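Local coordinates for methanogen homoaconitase small subunit (Methanocaldococcus jannaschii, PDB 2PKP), which forms, with its large subunit partner, a hydro-lyase that reversibly dehydrates (R)-homocitrate to cis-homoaconitate and hydrates this to homoisocitrate, at residues H8-D13 against A39-N44. Numbering follows the deposited sequence.
Sequences HKFGDD and AGIDEN. With ZN (zinc ion), chain B.
Asp13 OD1 binds the zinc ion and accepts a hydrogen bond from Asn60 ND2. Asp13 lies three residues after Phe10, whose ring meets Ile41 and Asp42. The Asp13 carboxylate holds the metal unevenly, with OD1 at 2.1 Å from zinc and OD2 at 2.5 Å. Cys63 SG and a water complete the observed coordination; the water oxygen is 2.0 Å from the zinc. The 39-44 segment takes no part in this site.

The contact itself is small and apolar, and no hydrogen bond crosses it. Phe10 offers the CD1-CE1 side of its ring. Ile41 CD1 comes tightly against it, with 3.3 Å between Phe10 CD1 and Ile41 CD1. Ile41 CG1 lies between its own backbone N and carbonyl carbon (chi1 48°), and chi2 is extended (-179°), which carries CD1 outward to the ring. Asp42 comes to the ring edge by its methylene, with 4.1 Å from Asp42 CB to Phe10 CE1.

The Asp42 carboxylate serves its own segment. Asn44 N donates to Asp42 OD1 at 3.0 Å, from well above the carboxylate plane, a capping bond at the turn that leads into helix 45-48. Asp42 OD2 also has a long, weak ion pair with Lys48.

The contact lies at the surface of the aconitase-type swivel domain, where Met38 also touches Phe10 and Val14 touches Ile41. Phe10 follows directly on strand 2-9, and its backbone is hydrogen-bonded to Val56 of the parallel strand 54-57. The contact joins the residue just after strand 2-9 to the loop between helices 30-34 and 45-48.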
ATOM      1  N   HIS A   8       8.645  -5.852  12.809  1.00 15.15           N
ATOM      2  CA  HIS A   8       8.387  -7.049  13.605  1.00 15.92           C
ATOM      3  C   HIS A   8       9.610  -7.903  13.328  1.00 15.20           C
ATOM      4  O   HIS A   8       9.771  -8.440  12.232  1.00 13.76           O
ATOM      5  CB  HIS A   8       7.102  -7.744  13.155  1.00 16.17           C
ATOM      6  CG  HIS A   8       5.868  -6.928  13.395  1.00 16.47           C
ATOM      7  ND1 HIS A   8       5.380  -6.023  12.475  1.00 19.60           N
ATOM      8  CD2 HIS A   8       5.053  -6.848  14.472  1.00 14.43           C
ATOM      9  CE1 HIS A   8       4.316  -5.423  12.975  1.00 17.06           C
ATOM     10  NE2 HIS A   8       4.095  -5.902  14.185  1.00 20.19           N
ATOM     11  N   LYS A   9      10.483  -7.995  14.326  1.00 14.10           N
ATOM     12  CA  LYS A   9      11.737  -8.708  14.176  1.00 15.44           C
ATOM     13  C   LYS A   9      11.770 -10.192  14.527  1.00 15.52           C
ATOM     14  O   LYS A   9      11.273 -10.618  15.566  1.00 16.34           O
ATOM     15  CB  LYS A   9      12.837  -7.987  14.958  1.00 14.40           C
ATOM     16  CG  LYS A   9      14.188  -8.625  14.737  1.00 16.34           C
ATOM     17  CD  LYS A   9      15.339  -7.794  15.239  1.00 25.56           C
ATOM     18  CE  LYS A   9      16.650  -8.339  14.660  1.00 24.22           C
ATOM     19  NZ  LYS A   9      17.819  -7.533  15.056  1.00 25.03           N
ATOM     20  N   PHE A  10      12.398 -10.956  13.643  1.00 18.02           N
ATOM     21  CA  PHE A  10      12.554 -12.396  13.792  1.00 15.69           C
ATOM     22  C   PHE A  10      14.032 -12.739  13.579  1.00 17.31           C
ATOM     23  O   PHE A  10      14.806 -11.897  13.106  1.00 16.90           O
ATOM     24  CB  PHE A  10      11.686 -13.108  12.759  1.00 17.90           C
ATOM     25  CG  PHE A  10      10.220 -12.822  12.910  1.00 20.89           C
ATOM     26  CD1 PHE A  10       9.410 -13.649  13.686  1.00 21.58           C
ATOM     27  CD2 PHE A  10       9.647 -11.715  12.293  1.00 19.68           C
ATOM     28  CE1 PHE A  10       8.049 -13.378  13.844  1.00 21.44           C
ATOM     29  CE2 PHE A  10       8.287 -11.431  12.443  1.00 20.00           C
ATOM     30  CZ  PHE A  10       7.486 -12.263  13.219  1.00 19.91           C
ATOM     31  N   GLY A  11      14.418 -13.968  13.922  1.00 14.75           N
ATOM     32  CA  GLY A  11      15.805 -14.379  13.780  1.00 14.94           C
ATOM     33  C   GLY A  11      16.211 -14.983  12.449  1.00 16.44           C
ATOM     34  O   GLY A  11      15.687 -14.622  11.392  1.00 16.51           O
ATOM     35  N   ASP A  12      17.170 -15.903  12.507  1.00 19.22           N
ATOM     36  CA  ASP A  12      17.680 -16.581  11.319  1.00 19.40           C
ATOM     37  C   ASP A  12      16.838 -17.786  10.925  1.00 21.07           C
ATOM     38  O   ASP A  12      16.091 -18.341  11.731  1.00 18.28           O
ATOM     39  CB  ASP A  12      19.122 -17.067  11.536  1.00 22.16           C
ATOM     40  CG  ASP A  12      20.107 -15.934  11.753  1.00 27.58           C
ATOM     41  OD1 ASP A  12      20.032 -14.922  11.025  1.00 29.61           O
ATOM     42  OD2 ASP A  12      20.971 -16.065  12.645  1.00 29.94           O
ATOM     43  N   ASP A  13      16.973 -18.168   9.663  1.00 22.78           N
ATOM     44  CA  ASP A  13      16.298 -19.325   9.102  1.00 25.57           C
ATOM     45  C   ASP A  13      14.800 -19.437   9.327  1.00 25.79           C
ATOM     46  O   ASP A  13      14.300 -20.516   9.652  1.00 24.50           O
ATOM     47  CB  ASP A  13      16.972 -20.604   9.608  1.00 28.85           C
ATOM     48  CG  ASP A  13      16.704 -21.789   8.707  1.00 31.38           C
ATOM     49  OD1 ASP A  13      16.968 -21.663   7.494  1.00 35.61           O
ATOM     50  OD2 ASP A  13      16.237 -22.838   9.202  1.00 33.64           O
ATOM     51  N   ALA A  39       2.563 -17.625  12.090  1.00 26.79           N
ATOM     52  CA  ALA A  39       1.997 -18.410  13.187  1.00 29.72           C
ATOM     53  C   ALA A  39       2.919 -19.544  13.612  1.00 31.87           C
ATOM     54  O   ALA A  39       2.796 -20.064  14.719  1.00 33.37           O
ATOM     55  CB  ALA A  39       0.636 -18.971  12.788  1.00 32.44           C
ATOM     56  N   GLY A  40       3.844 -19.914  12.729  1.00 32.98           N
ATOM     57  CA  GLY A  40       4.777 -20.983  13.025  1.00 32.19           C
ATOM     58  C   GLY A  40       5.753 -20.668  14.143  1.00 34.05           C
ATOM     59  O   GLY A  40       6.236 -21.577  14.814  1.00 34.78           O
ATOM     60  N   ILE A  41       6.058 -19.389  14.345  1.00 34.61           N
ATOM     61  CA  ILE A  41       6.981 -19.004  15.405  1.00 34.52           C
ATOM     62  C   ILE A  41       6.405 -17.965  16.359  1.00 34.35           C
ATOM     63  O   ILE A  41       6.867 -17.836  17.492  1.00 35.82           O
ATOM     64  CB  ILE A  41       8.325 -18.490  14.831  1.00 36.09           C
ATOM     65  CG1 ILE A  41       8.077 -17.478  13.719  1.00 35.38           C
ATOM     66  CG2 ILE A  41       9.144 -19.661  14.308  1.00 37.85           C
ATOM     67  CD1 ILE A  41       9.359 -16.945  13.103  1.00 37.89           C
ATOM     68  N   ASP A  42       5.396 -17.225  15.910  1.00 34.92           N
ATOM     69  CA  ASP A  42       4.761 -16.228  16.764  1.00 32.83           C
ATOM     70  C   ASP A  42       3.253 -16.211  16.555  1.00 31.40           C
ATOM     71  O   ASP A  42       2.747 -15.570  15.641  1.00 23.99           O
ATOM     72  CB  ASP A  42       5.338 -14.839  16.498  1.00 33.86           C
ATOM     73  CG  ASP A  42       4.722 -13.780  17.392  1.00 38.39           C
ATOM     74  OD1 ASP A  42       4.088 -14.153  18.407  1.00 39.30           O
ATOM     75  OD2 ASP A  42       4.874 -12.579  17.087  1.00 40.63           O
ATOM     76  N   GLU A  43       2.542 -16.922  17.420  1.00 33.17           N
ATOM     77  CA  GLU A  43       1.088 -17.017  17.336  1.00 37.01           C
ATOM     78  C   GLU A  43       0.385 -15.683  17.557  1.00 36.22           C
ATOM     79  O   GLU A  43      -0.814 -15.561  17.319  1.00 38.22           O
ATOM     80  CB  GLU A  43       0.567 -18.034  18.355  1.00 38.35           C
ATOM     81  CG  GLU A  43       0.858 -17.670  19.808  1.00 44.26           C
ATOM     82  CD  GLU A  43       2.314 -17.880  20.193  1.00 47.29           C
ATOM     83  OE1 GLU A  43       2.678 -17.547  21.341  1.00 48.57           O
ATOM     84  OE2 GLU A  43       3.093 -18.385  19.353  1.00 48.77           O
ATOM     85  N   ASN A  44       1.127 -14.683  18.012  1.00 37.80           N
ATOM     86  CA  ASN A  44       0.540 -13.375  18.263  1.00 38.48           C
ATOM     87  C   ASN A  44       0.696 -12.402  17.088  1.00 36.87           C
ATOM     88  O   ASN A  44       0.059 -11.348  17.070  1.00 37.20           O
ATOM     89  CB  ASN A  44       1.165 -12.770  19.522  1.00 42.73           C
ATOM     90  CG  ASN A  44       0.922 -13.617  20.768  1.00 47.18           C
ATOM     91  OD1 ASN A  44       1.631 -13.483  21.768  1.00 48.64           O
ATOM     92  ND2 ASN A  44      -0.088 -14.482  20.719  1.00 48.17           N
TER
HETATM   93 ZN    ZN B 171      16.181 -23.437   6.786  1.00 36.31          ZN
HETATM   94  O   HOH W   1      14.583 -24.263   7.574  1.00 28.51           O